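Local coordinates for capsid protein (Infectious hypodermal and hematopoietic necrosis virus, PDB 3N7X) that assembles in sixty copies, each built round a beta-barrel, into the icosahedral capsid of a shrimp densovirus and binds calcium, at residues N80-G85 and H114-V119; H214-N219 and I240-P245; P234-Q239 and L250-D255. All blocks are in the same frame, centred on the assembly; numbering follows the deposited sequence.

Contact 1: N80-G85 and H114-V119; sequences NLYLYG and HKAGVV
Tyr-82 and Ala-116 mark the nearest approach of the two backbones, yet their CA atoms are still 8.6 Å apart, so side chains must bridge the gap. Residues 80-83 form a short helical turn, held at its end by a weak bond from Tyr-84 N to Asn-80 O (3.3 Å) before the chain straightens into a strand. Residues 115-119 are extended, part of the long strand 111-131, which also holds His-114.

From the helical turn, Tyr-82 alone reaches across. Its CG lies anti to the carbonyl carbon (chi1 -52°), which sends the ring out to the strand. There the ring lays one face against the Ala-116 methyl, CB standing 4.0 Å from Tyr-82 CZ. Gly-117 O approaches the ring edge near its plane, 3.8 Å from Tyr-82 CE1. Alanine suits its place because a single methyl fills the position over the ring; of Gly-117, the backbone N and O pass the phenol end. Tyr-82 OH does not bond to the strand; its hydrogen bond goes to Leu-76 O, which satisfies a buried hydroxyl and helps fix the ring. Val-118 CG2 lies loosely beside Tyr-82 OH, at 4.4 Å, and the valine also packs on Leu-76.

Leu-291 of strand 281-296 touches both Tyr-82 and Ala-116, drawing the adjacent strand into the cluster. Strand 111-131 pairs with 281-296 and 208-214, and 281-296 with 45-59, the order of the BIDG sheet in the jelly-roll barrel of parvovirus capsids; Tyr-82 packs the turn onto that sheet.

Contact 2: H214-N219 and I240-P245; sequences HGDTRN and IKWDKP
The indole of Trp-242 is approached obliquely by two flat polar groups, the carboxylate of Asp-216 at its six-membered end and the amide of Asn-219 near its nitrogen. Trp-236 and Tyr-221 meet it edge-to-face. Carboxylate and ring planes stand 56° apart, with Asp-216 CG 3.5 Å from Trp-242 CH2, so the acid meets the indole by van der Waals contact. The Asn-219 amide is almost perpendicular to the indole, at 88°. The guanidinium of Arg-218 carries Asp-216 at its edge, close to its own plane.

That pairing is a side-on, two-nitrogen salt bridge. Arg-218 NH2 gives a hydrogen bond to the syn lone pair of Asp-216 OD1 (2.8 Å), and Arg-218 NE gives one to Asp-216 OD2 (2.8 Å), also from the syn side. OD2 takes a second bond from the backbone, Arg-218 N at 3.0 Å, arriving on the anti side and tilted well out of the carboxylate plane. This last bond closes an Asx turn, which bends the chain just after strand 208-214, where the long loop corresponding to the GH loop of the parvovirus jelly roll begins. Three bonds hold the carboxylate, so its rotation is fixed and its charge probably well balanced beside the tryptophan. Aspartate suits the place because its short chain, with CG anti to the backbone N (chi1 -169°), serves both the turn and the arginine.

The aliphatic part of Arg-218 passes the ring, CD lying 4.3 Å from Trp-242 CZ2, while NH1 bonds to Asp-255 O of a neighbouring subunit. Tryptophan's large ring packs against all these groups while NE1 donates to Val-251 O; the Asn-219 amide NH2 can donate both there and to Tyr-221 OH.

Contact 3: P234-Q239 and L250-D255; sequences PKWGGQ and LVYPAD
A water molecule joins Trp-236 to Pro-253: it accepts from the indole NE1 of Trp-236 at 3.1 Å and donates to the carbonyl O of Pro-253 at 3.2 Å. The same water lies at the edge of the Tyr-252 ring, in its plane. Tryptophan thus serves twice, with a polar N-H that takes up a water and a broad apolar surface for packing.

One face of the indole receives Tyr-252 and Pro-253 of the same chain. Tyr-252 CB sits over the six-membered ring, 3.7 Å from its centroid and only 4° off the normal, a well-centred CH-pi contact. Pro-253 CD makes a second, more offset CH-pi contact, 4.2 Å from the five-membered centroid. A rigid proline ring with polarised C-H groups beside its nitrogen is well matched to an electron-rich indole. The backbone puts Tyr-252 CB over the indole; chi1 68°, with CG between the backbone N and the carbonyl carbon, turns the ring toward the same face. The two rings meet obliquely, though their modelled approach is too tight to be taken literally.

Both segments belong to the long connection between strands 208-214 and 264-268, equivalent to the GH loop of the parvovirus jelly roll, which folds here without regular strands. At the far corner of the six-membered ring, Leu-250 CD2 touches Trp-236 CH2 at 3.9 Å, a branched apolar side chain offering a methyl to the indole and packing on Trp-242 too. Trp-242 pairs with Trp-236 edge-to-face. Tyr-252 also packs against Tyr-252 of each of two neighbouring subunits, while Trp-236 reaches Asn-249 of one of them.

How the contacts relate
Contact 1 comes first along the chain and lies in the barrel, its centre about 17 Å from that of contact 2 and about 22 Å from that of contact 3. Contacts 2 and 3 are only about 7 Å apart between centres, and their segments alternate in sequence, so the loop between strands 208-214 and 264-268 folds as one interlaced unit; Asp-216 N bonds to Pro-234 O at 2.9 Å between them. Barrel and loop are joined where strand 111-131 runs beside strand 208-214: His-114 O meets Gly-215 N. The fold thus passes from a beta-barrel core to an irregular loop region that takes part in contacts between capsid subunits.

Contact 1: N80-G85 and H114-V119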
ATOM      1  N   ASN A  80     -10.846  51.657  84.074  1.00 19.88           N
ATOM      2  CA  ASN A  80     -11.954  52.131  84.886  1.00 20.60           C
ATOM      3  C   ASN A  80     -13.161  52.543  84.058  1.00 20.97           C
ATOM      4  O   ASN A  80     -14.299  52.394  84.499  1.00 20.82           O
ATOM      5  CB  ASN A  80     -11.501  53.314  85.740  1.00 21.50           C
ATOM      6  CG  ASN A  80     -10.191  53.045  86.449  1.00 23.90           C
ATOM      7  OD1 ASN A  80      -9.146  52.888  85.809  1.00 24.25           O
ATOM      8  ND2 ASN A  80     -10.237  52.985  87.777  1.00 23.70           N
ATOM      9  N   LEU A  81     -12.917  53.062  82.859  1.00 20.49           N
ATOM     10  CA  LEU A  81     -14.012  53.504  82.005  1.00 20.37           C
ATOM     11  C   LEU A  81     -14.861  52.358  81.487  1.00 20.14           C
ATOM     12  O   LEU A  81     -15.986  52.571  81.047  1.00 20.74           O
ATOM     13  CB  LEU A  81     -13.476  54.307  80.819  1.00 20.16           C
ATOM     14  CG  LEU A  81     -12.760  55.626  81.129  1.00 21.94           C
ATOM     15  CD1 LEU A  81     -12.344  56.281  79.825  1.00 20.91           C
ATOM     16  CD2 LEU A  81     -13.676  56.558  81.917  1.00 20.01           C
ATOM     17  N   TYR A  82     -14.333  51.139  81.546  1.00 20.36           N
ATOM     18  CA  TYR A  82     -15.064  49.979  81.045  1.00 20.36           C
ATOM     19  C   TYR A  82     -15.657  49.097  82.139  1.00 20.83           C
ATOM     20  O   TYR A  82     -16.726  48.519  81.957  1.00 19.96           O
ATOM     21  CB  TYR A  82     -14.146  49.120  80.175  1.00 20.84           C
ATOM     22  CG  TYR A  82     -13.430  49.872  79.074  1.00 21.84           C
ATOM     23  CD1 TYR A  82     -13.966  49.951  77.782  1.00 21.52           C
ATOM     24  CD2 TYR A  82     -12.203  50.493  79.318  1.00 21.27           C
ATOM     25  CE1 TYR A  82     -13.289  50.626  76.762  1.00 20.98           C
ATOM     26  CE2 TYR A  82     -11.523  51.168  78.312  1.00 20.58           C
ATOM     27  CZ  TYR A  82     -12.068  51.229  77.041  1.00 20.30           C
ATOM     28  OH  TYR A  82     -11.373  51.885  76.053  1.00 20.67           O
ATOM     29  N   LEU A  83     -14.962  48.985  83.267  1.00 21.75           N
ATOM     30  CA  LEU A  83     -15.429  48.146  84.370  1.00 22.36           C
ATOM     31  C   LEU A  83     -16.436  48.832  85.289  1.00 23.09           C
ATOM     32  O   LEU A  83     -17.060  48.186  86.133  1.00 23.22           O
ATOM     33  CB  LEU A  83     -14.231  47.644  85.183  1.00 22.05           C
ATOM     34  CG  LEU A  83     -13.529  46.387  84.656  1.00 22.91           C
ATOM     35  CD1 LEU A  83     -13.324  46.482  83.159  1.00 22.18           C
ATOM     36  CD2 LEU A  83     -12.205  46.209  85.371  1.00 21.68           C
ATOM     37  N   TYR A  84     -16.589  50.142  85.122  1.00 23.11           N
ATOM     38  CA  TYR A  84     -17.536  50.912  85.923  1.00 23.98           C
ATOM     39  C   TYR A  84     -18.593  51.529  85.028  1.00 24.38           C
ATOM     40  O   TYR A  84     -18.412  51.633  83.814  1.00 25.09           O
ATOM     41  CB  TYR A  84     -16.822  52.034  86.675  1.00 22.48           C
ATOM     42  CG  TYR A  84     -16.032  51.570  87.868  1.00 23.77           C
ATOM     43  CD1 TYR A  84     -16.617  51.513  89.134  1.00 23.34           C
ATOM     44  CD2 TYR A  84     -14.700  51.177  87.734  1.00 21.81           C
ATOM     45  CE1 TYR A  84     -15.890  51.076  90.242  1.00 24.11           C
ATOM     46  CE2 TYR A  84     -13.965  50.739  88.833  1.00 22.63           C
ATOM     47  CZ  TYR A  84     -14.563  50.691  90.084  1.00 24.30           C
ATOM     48  OH  TYR A  84     -13.834  50.270  91.175  1.00 23.13           O
ATOM     49  N   GLY A  85     -19.693  51.940  85.646  1.00 24.60           N
ATOM     50  CA  GLY A  85     -20.778  52.582  84.929  1.00 24.40           C
ATOM     51  C   GLY A  85     -21.379  53.632  85.846  1.00 24.99           C
ATOM     52  O   GLY A  85     -20.749  54.029  86.829  1.00 25.12           O
ATOM     53  N   HIS A 114      -7.155  42.130  76.407  1.00 24.38           N
ATOM     54  CA  HIS A 114      -6.777  41.849  75.034  1.00 24.98           C
ATOM     55  C   HIS A 114      -6.994  43.047  74.137  1.00 25.75           C
ATOM     56  O   HIS A 114      -6.053  43.593  73.570  1.00 28.43           O
ATOM     57  CB  HIS A 114      -7.578  40.659  74.506  1.00 24.08           C
ATOM     58  CG  HIS A 114      -7.157  39.350  75.093  1.00 26.55           C
ATOM     59  ND1 HIS A 114      -5.981  38.722  74.739  1.00 26.83           N
ATOM     60  CD2 HIS A 114      -7.718  38.581  76.056  1.00 27.52           C
ATOM     61  CE1 HIS A 114      -5.836  37.625  75.461  1.00 26.35           C
ATOM     62  NE2 HIS A 114      -6.875  37.516  76.268  1.00 26.92           N
ATOM     63  N   LYS A 115      -8.242  43.467  74.030  1.00 26.07           N
ATOM     64  CA  LYS A 115      -8.590  44.579  73.168  1.00 26.41           C
ATOM     65  C   LYS A 115      -9.671  45.423  73.837  1.00 26.02           C
ATOM     66  O   LYS A 115     -10.465  44.919  74.632  1.00 26.68           O
ATOM     67  CB  LYS A 115      -9.093  44.011  71.840  1.00 27.50           C
ATOM     68  CG  LYS A 115      -9.295  45.006  70.729  1.00 33.51           C
ATOM     69  CD  LYS A 115      -9.842  44.312  69.480  1.00 37.89           C
ATOM     70  CE  LYS A 115     -10.051  45.310  68.335  1.00 43.47           C
ATOM     71  NZ  LYS A 115     -10.710  44.714  67.129  1.00 45.55           N
ATOM     72  N   ALA A 116      -9.688  46.712  73.530  1.00 23.79           N
ATOM     73  CA  ALA A 116     -10.685  47.614  74.083  1.00 22.88           C
ATOM     74  C   ALA A 116     -10.768  48.815  73.157  1.00 23.45           C
ATOM     75  O   ALA A 116      -9.845  49.071  72.379  1.00 23.86           O
ATOM     76  CB  ALA A 116     -10.291  48.050  75.481  1.00 19.76           C
ATOM     77  N   GLY A 117     -11.874  49.547  73.223  1.00 23.07           N
ATOM     78  CA  GLY A 117     -12.003  50.704  72.363  1.00 22.17           C
ATOM     79  C   GLY A 117     -13.349  51.391  72.392  1.00 21.50           C
ATOM     80  O   GLY A 117     -14.248  51.019  73.153  1.00 21.69           O
ATOM     81  N   VAL A 118     -13.478  52.403  71.542  1.00 21.36           N
ATOM     82  CA  VAL A 118     -14.698  53.180  71.440  1.00 21.77           C
ATOM     83  C   VAL A 118     -14.988  53.526  70.004  1.00 20.93           C
ATOM     84  O   VAL A 118     -14.092  53.548  69.153  1.00 20.87           O
ATOM     85  CB  VAL A 118     -14.575  54.520  72.178  1.00 24.03           C
ATOM     86  CG1 VAL A 118     -15.933  55.202  72.274  1.00 23.54           C
ATOM     87  CG2 VAL A 118     -14.008  54.288  73.539  1.00 30.48           C
ATOM     88  N   VAL A 119     -16.256  53.802  69.752  1.00 18.98           N
ATOM     89  CA  VAL A 119     -16.703  54.221  68.444  1.00 20.26           C
ATOM     90  C   VAL A 119     -17.666  55.357  68.718  1.00 20.26           C
ATOM     91  O   VAL A 119     -18.668  55.168  69.405  1.00 20.55           O
ATOM     92  CB  VAL A 119     -17.471  53.118  67.691  1.00 19.72           C
ATOM     93  CG1 VAL A 119     -17.876  53.629  66.318  1.00 19.93           C
ATOM     94  CG2 VAL A 119     -16.612  51.889  67.550  1.00 21.50           C
TER

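Contact 2: H214-N219 and I240-P245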
ATOM      1  N   HIS A 214      -4.803  47.605  72.044  1.00 22.43           N
ATOM      2  CA  HIS A 214      -4.564  46.193  72.303  1.00 23.84           C
ATOM      3  C   HIS A 214      -3.569  46.137  73.452  1.00 23.30           C
ATOM      4  O   HIS A 214      -2.489  46.725  73.376  1.00 22.44           O
ATOM      5  CB  HIS A 214      -3.975  45.494  71.076  1.00 27.21           C
ATOM      6  CG  HIS A 214      -4.891  45.463  69.890  1.00 33.89           C
ATOM      7  ND1 HIS A 214      -5.100  46.559  69.077  1.00 35.96           N
ATOM      8  CD2 HIS A 214      -5.649  44.464  69.377  1.00 34.95           C
ATOM      9  CE1 HIS A 214      -5.944  46.235  68.112  1.00 35.64           C
ATOM     10  NE2 HIS A 214      -6.293  44.970  68.271  1.00 35.60           N
ATOM     11  N   GLY A 215      -3.938  45.443  74.522  1.00 22.50           N
ATOM     12  CA  GLY A 215      -3.053  45.349  75.666  1.00 21.53           C
ATOM     13  C   GLY A 215      -1.976  44.303  75.477  1.00 22.11           C
ATOM     14  O   GLY A 215      -2.135  43.371  74.691  1.00 22.17           O
ATOM     15  N   ASP A 216      -0.867  44.463  76.192  1.00 22.18           N
ATOM     16  CA  ASP A 216       0.224  43.507  76.117  1.00 21.04           C
ATOM     17  C   ASP A 216      -0.253  42.261  76.853  1.00 21.03           C
ATOM     18  O   ASP A 216      -0.766  42.353  77.969  1.00 20.42           O
ATOM     19  CB  ASP A 216       1.463  44.057  76.803  1.00 20.46           C
ATOM     20  CG  ASP A 216       2.682  43.221  76.525  1.00 23.01           C
ATOM     21  OD1 ASP A 216       3.484  43.622  75.655  1.00 23.38           O
ATOM     22  OD2 ASP A 216       2.829  42.153  77.160  1.00 22.73           O
ATOM     23  N   THR A 217      -0.071  41.098  76.244  1.00 20.10           N
ATOM     24  CA  THR A 217      -0.546  39.867  76.858  1.00 19.96           C
ATOM     25  C   THR A 217       0.508  38.892  77.361  1.00 20.23           C
ATOM     26  O   THR A 217       0.177  37.750  77.688  1.00 19.36           O
ATOM     27  CB  THR A 217      -1.464  39.104  75.887  1.00 21.40           C
ATOM     28  OG1 THR A 217      -0.760  38.858  74.661  1.00 22.33           O
ATOM     29  CG2 THR A 217      -2.716  39.907  75.594  1.00 20.56           C
ATOM     30  N   ARG A 218       1.763  39.319  77.443  1.00 19.42           N
ATOM     31  CA  ARG A 218       2.807  38.412  77.911  1.00 20.24           C
ATOM     32  C   ARG A 218       2.688  38.080  79.403  1.00 20.72           C
ATOM     33  O   ARG A 218       3.153  37.025  79.840  1.00 21.42           O
ATOM     34  CB  ARG A 218       4.199  38.990  77.620  1.00 20.04           C
ATOM     35  CG  ARG A 218       4.731  39.978  78.653  1.00 21.08           C
ATOM     36  CD  ARG A 218       5.950  40.683  78.094  1.00 22.30           C
ATOM     37  NE  ARG A 218       5.578  41.487  76.934  1.00 24.67           N
ATOM     38  CZ  ARG A 218       6.374  41.745  75.901  1.00 25.15           C
ATOM     39  NH1 ARG A 218       7.608  41.260  75.863  1.00 26.02           N
ATOM     40  NH2 ARG A 218       5.929  42.491  74.900  1.00 23.97           N
ATOM     41  N   ASN A 219       2.067  38.968  80.178  1.00 19.42           N
ATOM     42  CA  ASN A 219       1.916  38.744  81.615  1.00 19.56           C
ATOM     43  C   ASN A 219       0.473  38.697  82.088  1.00 20.40           C
ATOM     44  O   ASN A 219      -0.458  39.020  81.350  1.00 20.36           O
ATOM     45  CB  ASN A 219       2.596  39.859  82.416  1.00 19.05           C
ATOM     46  CG  ASN A 219       4.050  40.030  82.068  1.00 22.19           C
ATOM     47  OD1 ASN A 219       4.807  39.060  82.013  1.00 23.92           O
ATOM     48  ND2 ASN A 219       4.458  41.272  81.847  1.00 20.46           N
ATOM     49  N   ILE A 240       5.870  55.183  80.279  1.00 21.81           N
ATOM     50  CA  ILE A 240       4.908  54.177  80.711  1.00 21.12           C
ATOM     51  C   ILE A 240       5.515  52.808  80.976  1.00 22.55           C
ATOM     52  O   ILE A 240       6.198  52.248  80.123  1.00 23.66           O
ATOM     53  CB  ILE A 240       3.800  53.987  79.666  1.00 20.08           C
ATOM     54  CG1 ILE A 240       3.170  55.337  79.322  1.00 19.11           C
ATOM     55  CG2 ILE A 240       2.751  53.022  80.201  1.00 18.83           C
ATOM     56  CD1 ILE A 240       2.579  56.058  80.516  1.00 16.92           C
ATOM     57  N   LYS A 241       5.237  52.262  82.155  1.00 23.36           N
ATOM     58  CA  LYS A 241       5.753  50.947  82.508  1.00 23.51           C
ATOM     59  C   LYS A 241       4.929  50.316  83.624  1.00 23.44           C
ATOM     60  O   LYS A 241       4.375  51.023  84.466  1.00 21.45           O
ATOM     61  CB  LYS A 241       7.202  51.060  82.969  1.00 24.35           C
ATOM     62  CG  LYS A 241       7.359  51.718  84.327  1.00 25.07           C
ATOM     63  CD  LYS A 241       8.817  51.728  84.744  1.00 29.53           C
ATOM     64  CE  LYS A 241       8.981  51.989  86.236  1.00 32.59           C
ATOM     65  NZ  LYS A 241       8.518  53.340  86.620  1.00 33.89           N
ATOM     66  N   TRP A 242       4.845  48.987  83.621  1.00 23.09           N
ATOM     67  CA  TRP A 242       4.124  48.272  84.668  1.00 23.22           C
ATOM     68  C   TRP A 242       5.176  47.805  85.665  1.00 24.35           C
ATOM     69  O   TRP A 242       6.371  47.952  85.406  1.00 24.49           O
ATOM     70  CB  TRP A 242       3.344  47.088  84.089  1.00 22.07           C
ATOM     71  CG  TRP A 242       4.141  46.125  83.258  1.00 21.52           C
ATOM     72  CD1 TRP A 242       5.122  45.276  83.690  1.00 21.42           C
ATOM     73  CD2 TRP A 242       3.991  45.879  81.852  1.00 21.45           C
ATOM     74  NE1 TRP A 242       5.589  44.515  82.642  1.00 20.56           N
ATOM     75  CE2 TRP A 242       4.913  44.865  81.502  1.00 20.39           C
ATOM     76  CE3 TRP A 242       3.167  46.418  80.852  1.00 19.59           C
ATOM     77  CZ2 TRP A 242       5.033  44.377  80.196  1.00 19.73           C
ATOM     78  CZ3 TRP A 242       3.286  45.933  79.551  1.00 19.14           C
ATOM     79  CH2 TRP A 242       4.214  44.921  79.237  1.00 19.78           C
ATOM     80  N   ASP A 243       4.753  47.247  86.794  1.00 26.13           N
ATOM     81  CA  ASP A 243       5.712  46.810  87.808  1.00 26.48           C
ATOM     82  C   ASP A 243       5.836  45.309  87.991  1.00 25.61           C
ATOM     83  O   ASP A 243       4.911  44.546  87.698  1.00 25.51           O
ATOM     84  CB  ASP A 243       5.386  47.456  89.152  1.00 29.68           C
ATOM     85  CG  ASP A 243       5.384  48.972  89.081  1.00 33.85           C
ATOM     86  OD1 ASP A 243       6.361  49.548  88.546  1.00 36.33           O
ATOM     87  OD2 ASP A 243       4.408  49.589  89.560  1.00 37.27           O
ATOM     88  N   LYS A 244       6.995  44.906  88.502  1.00 23.69           N
ATOM     89  CA  LYS A 244       7.324  43.506  88.734  1.00 22.65           C
ATOM     90  C   LYS A 244       6.469  42.852  89.810  1.00 22.50           C
ATOM     91  O   LYS A 244       5.874  43.528  90.649  1.00 22.23           O
ATOM     92  CB  LYS A 244       8.795  43.379  89.141  1.00 20.74           C
ATOM     93  CG  LYS A 244       9.102  43.960  90.523  1.00 18.98           C
ATOM     94  CD  LYS A 244      10.584  43.842  90.892  1.00 19.47           C
ATOM     95  CE  LYS A 244      11.044  42.392  91.062  1.00 19.30           C
ATOM     96  NZ  LYS A 244      10.393  41.706  92.218  1.00 20.66           N
ATOM     97  N   PRO A 245       6.392  41.513  89.788  1.00 22.97           N
ATOM     98  CA  PRO A 245       5.613  40.764  90.780  1.00 23.30           C
ATOM     99  C   PRO A 245       6.288  40.917  92.152  1.00 24.09           C
ATOM    100  O   PRO A 245       7.469  41.270  92.224  1.00 22.51           O
ATOM    101  CB  PRO A 245       5.693  39.325  90.265  1.00 22.97           C
ATOM    102  CG  PRO A 245       5.854  39.498  88.773  1.00 22.15           C
ATOM    103  CD  PRO A 245       6.838  40.633  88.691  1.00 21.55           C
TER

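Contact 3: P234-Q239 and L250-D255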
ATOM      1  N   PRO A 234      -2.416  47.324  80.249  1.00 20.32           N
ATOM      2  CA  PRO A 234      -0.994  47.006  80.077  1.00 19.74           C
ATOM      3  C   PRO A 234      -0.353  47.423  78.761  1.00 20.31           C
ATOM      4  O   PRO A 234      -0.699  46.921  77.694  1.00 20.87           O
ATOM      5  CB  PRO A 234      -0.950  45.498  80.299  1.00 19.37           C
ATOM      6  CG  PRO A 234      -2.028  45.296  81.313  1.00 19.09           C
ATOM      7  CD  PRO A 234      -3.150  46.151  80.755  1.00 18.68           C
ATOM      8  N   LYS A 235       0.590  48.351  78.862  1.00 20.64           N
ATOM      9  CA  LYS A 235       1.335  48.861  77.717  1.00 22.09           C
ATOM     10  C   LYS A 235       2.715  49.229  78.239  1.00 22.71           C
ATOM     11  O   LYS A 235       2.847  49.651  79.386  1.00 23.39           O
ATOM     12  CB  LYS A 235       0.654  50.103  77.141  1.00 24.21           C
ATOM     13  CG  LYS A 235      -0.468  49.815  76.154  1.00 26.79           C
ATOM     14  CD  LYS A 235       0.106  49.325  74.834  1.00 30.35           C
ATOM     15  CE  LYS A 235      -0.949  49.244  73.753  1.00 30.03           C
ATOM     16  NZ  LYS A 235      -0.367  48.741  72.486  1.00 31.87           N
ATOM     17  N   TRP A 236       3.739  49.072  77.408  1.00 22.97           N
ATOM     18  CA  TRP A 236       5.103  49.385  77.820  1.00 22.20           C
ATOM     19  C   TRP A 236       5.782  50.271  76.790  1.00 23.26           C
ATOM     20  O   TRP A 236       5.854  49.914  75.621  1.00 25.85           O
ATOM     21  CB  TRP A 236       5.897  48.086  77.996  1.00 21.47           C
ATOM     22  CG  TRP A 236       7.273  48.278  78.551  1.00 21.40           C
ATOM     23  CD1 TRP A 236       8.386  48.703  77.878  1.00 20.02           C
ATOM     24  CD2 TRP A 236       7.678  48.077  79.910  1.00 20.85           C
ATOM     25  NE1 TRP A 236       9.460  48.779  78.736  1.00 18.41           N
ATOM     26  CE2 TRP A 236       9.055  48.403  79.990  1.00 19.82           C
ATOM     27  CE3 TRP A 236       7.011  47.656  81.072  1.00 20.99           C
ATOM     28  CZ2 TRP A 236       9.779  48.320  81.188  1.00 19.14           C
ATOM     29  CZ3 TRP A 236       7.735  47.573  82.268  1.00 21.96           C
ATOM     30  CH2 TRP A 236       9.106  47.905  82.312  1.00 19.48           C
ATOM     31  N   GLY A 237       6.278  51.426  77.225  1.00 23.16           N
ATOM     32  CA  GLY A 237       6.942  52.333  76.307  1.00 21.64           C
ATOM     33  C   GLY A 237       7.117  53.726  76.875  1.00 22.02           C
ATOM     34  O   GLY A 237       6.256  54.220  77.607  1.00 22.69           O
ATOM     35  N   GLY A 238       8.235  54.365  76.538  1.00 21.03           N
ATOM     36  CA  GLY A 238       8.499  55.704  77.032  1.00 20.45           C
ATOM     37  C   GLY A 238       8.482  55.762  78.548  1.00 21.09           C
ATOM     38  O   GLY A 238       9.153  54.975  79.215  1.00 20.91           O
ATOM     39  N   GLN A 239       7.710  56.694  79.095  1.00 20.85           N
ATOM     40  CA  GLN A 239       7.611  56.851  80.541  1.00 20.89           C
ATOM     41  C   GLN A 239       6.679  55.800  81.135  1.00 21.78           C
ATOM     42  O   GLN A 239       6.698  55.551  82.340  1.00 22.24           O
ATOM     43  CB  GLN A 239       7.074  58.239  80.877  1.00 19.49           C
ATOM     44  CG  GLN A 239       5.603  58.419  80.535  1.00 20.59           C
ATOM     45  CD  GLN A 239       5.113  59.835  80.793  1.00 22.71           C
ATOM     46  OE1 GLN A 239       5.334  60.394  81.871  1.00 22.96           O
ATOM     47  NE2 GLN A 239       4.438  60.420  79.806  1.00 20.77           N
ATOM     48  N   LEU A 250      10.762  40.760  86.647  1.00 22.23           N
ATOM     49  CA  LEU A 250       9.969  41.601  85.773  1.00 21.57           C
ATOM     50  C   LEU A 250      10.081  41.039  84.355  1.00 21.96           C
ATOM     51  O   LEU A 250      11.162  40.648  83.919  1.00 22.63           O
ATOM     52  CB  LEU A 250      10.507  43.030  85.796  1.00 21.33           C
ATOM     53  CG  LEU A 250       9.941  43.976  84.736  1.00 22.44           C
ATOM     54  CD1 LEU A 250       8.462  44.239  85.010  1.00 20.01           C
ATOM     55  CD2 LEU A 250      10.736  45.275  84.745  1.00 20.09           C
ATOM     56  N   VAL A 251       8.960  40.983  83.646  1.00 21.43           N
ATOM     57  CA  VAL A 251       8.951  40.493  82.276  1.00 20.90           C
ATOM     58  C   VAL A 251       8.413  41.633  81.419  1.00 22.77           C
ATOM     59  O   VAL A 251       7.322  42.144  81.668  1.00 23.09           O
ATOM     60  CB  VAL A 251       8.060  39.244  82.137  1.00 19.49           C
ATOM     61  CG1 VAL A 251       8.008  38.791  80.693  1.00 15.79           C
ATOM     62  CG2 VAL A 251       8.609  38.130  83.005  1.00 18.02           C
ATOM     63  N   TYR A 252       9.186  42.037  80.418  1.00 24.65           N
ATOM     64  CA  TYR A 252       8.794  43.148  79.557  1.00 27.10           C
ATOM     65  C   TYR A 252       9.645  43.181  78.291  1.00 27.72           C
ATOM     66  O   TYR A 252      10.658  42.495  78.200  1.00 27.76           O
ATOM     67  CB  TYR A 252       9.013  44.459  80.300  1.00 27.54           C
ATOM     68  CG  TYR A 252      10.481  44.740  80.531  1.00 29.36           C
ATOM     69  CD1 TYR A 252      11.246  43.921  81.364  1.00 30.89           C
ATOM     70  CD2 TYR A 252      11.115  45.804  79.893  1.00 30.50           C
ATOM     71  CE1 TYR A 252      12.610  44.154  81.552  1.00 31.81           C
ATOM     72  CE2 TYR A 252      12.474  46.051  80.076  1.00 32.03           C
ATOM     73  CZ  TYR A 252      13.219  45.221  80.905  1.00 33.59           C
ATOM     74  OH  TYR A 252      14.570  45.453  81.072  1.00 35.94           O
ATOM     75  N   PRO A 253       9.242  43.990  77.297  1.00 28.90           N
ATOM     76  CA  PRO A 253       9.997  44.105  76.041  1.00 30.16           C
ATOM     77  C   PRO A 253      11.149  45.108  76.210  1.00 31.37           C
ATOM     78  O   PRO A 253      10.974  46.308  76.000  1.00 32.84           O
ATOM     79  CB  PRO A 253       8.938  44.587  75.058  1.00 29.79           C
ATOM     80  CG  PRO A 253       8.078  45.470  75.923  1.00 28.34           C
ATOM     81  CD  PRO A 253       7.935  44.668  77.197  1.00 27.42           C
ATOM     82  N   ALA A 254      12.323  44.610  76.593  1.00 32.95           N
ATOM     83  CA  ALA A 254      13.503  45.452  76.833  1.00 35.01           C
ATOM     84  C   ALA A 254      14.341  45.674  75.586  1.00 35.74           C
ATOM     85  O   ALA A 254      15.049  46.671  75.447  1.00 35.34           O
ATOM     86  CB  ALA A 254      14.375  44.810  77.903  1.00 34.03           C
ATOM     87  N   ASP A 255      14.240  44.701  74.701  1.00 37.98           N
ATOM     88  CA  ASP A 255      14.952  44.616  73.443  1.00 38.47           C
ATOM     89  C   ASP A 255      14.789  45.765  72.433  1.00 37.21           C
ATOM     90  O   ASP A 255      15.745  46.167  71.770  1.00 33.99           O
ATOM     91  CB  ASP A 255      14.517  43.299  72.802  1.00 44.38           C
ATOM     92  CG  ASP A 255      15.307  42.959  71.584  1.00 50.72           C
ATOM     93  OD1 ASP A 255      16.493  42.585  71.735  1.00 55.32           O
ATOM     94  OD2 ASP A 255      14.734  43.069  70.477  1.00 55.44           O
TER
HETATM   95  O   HOH W   1      12.296  48.846  77.529  1.00 26.23           O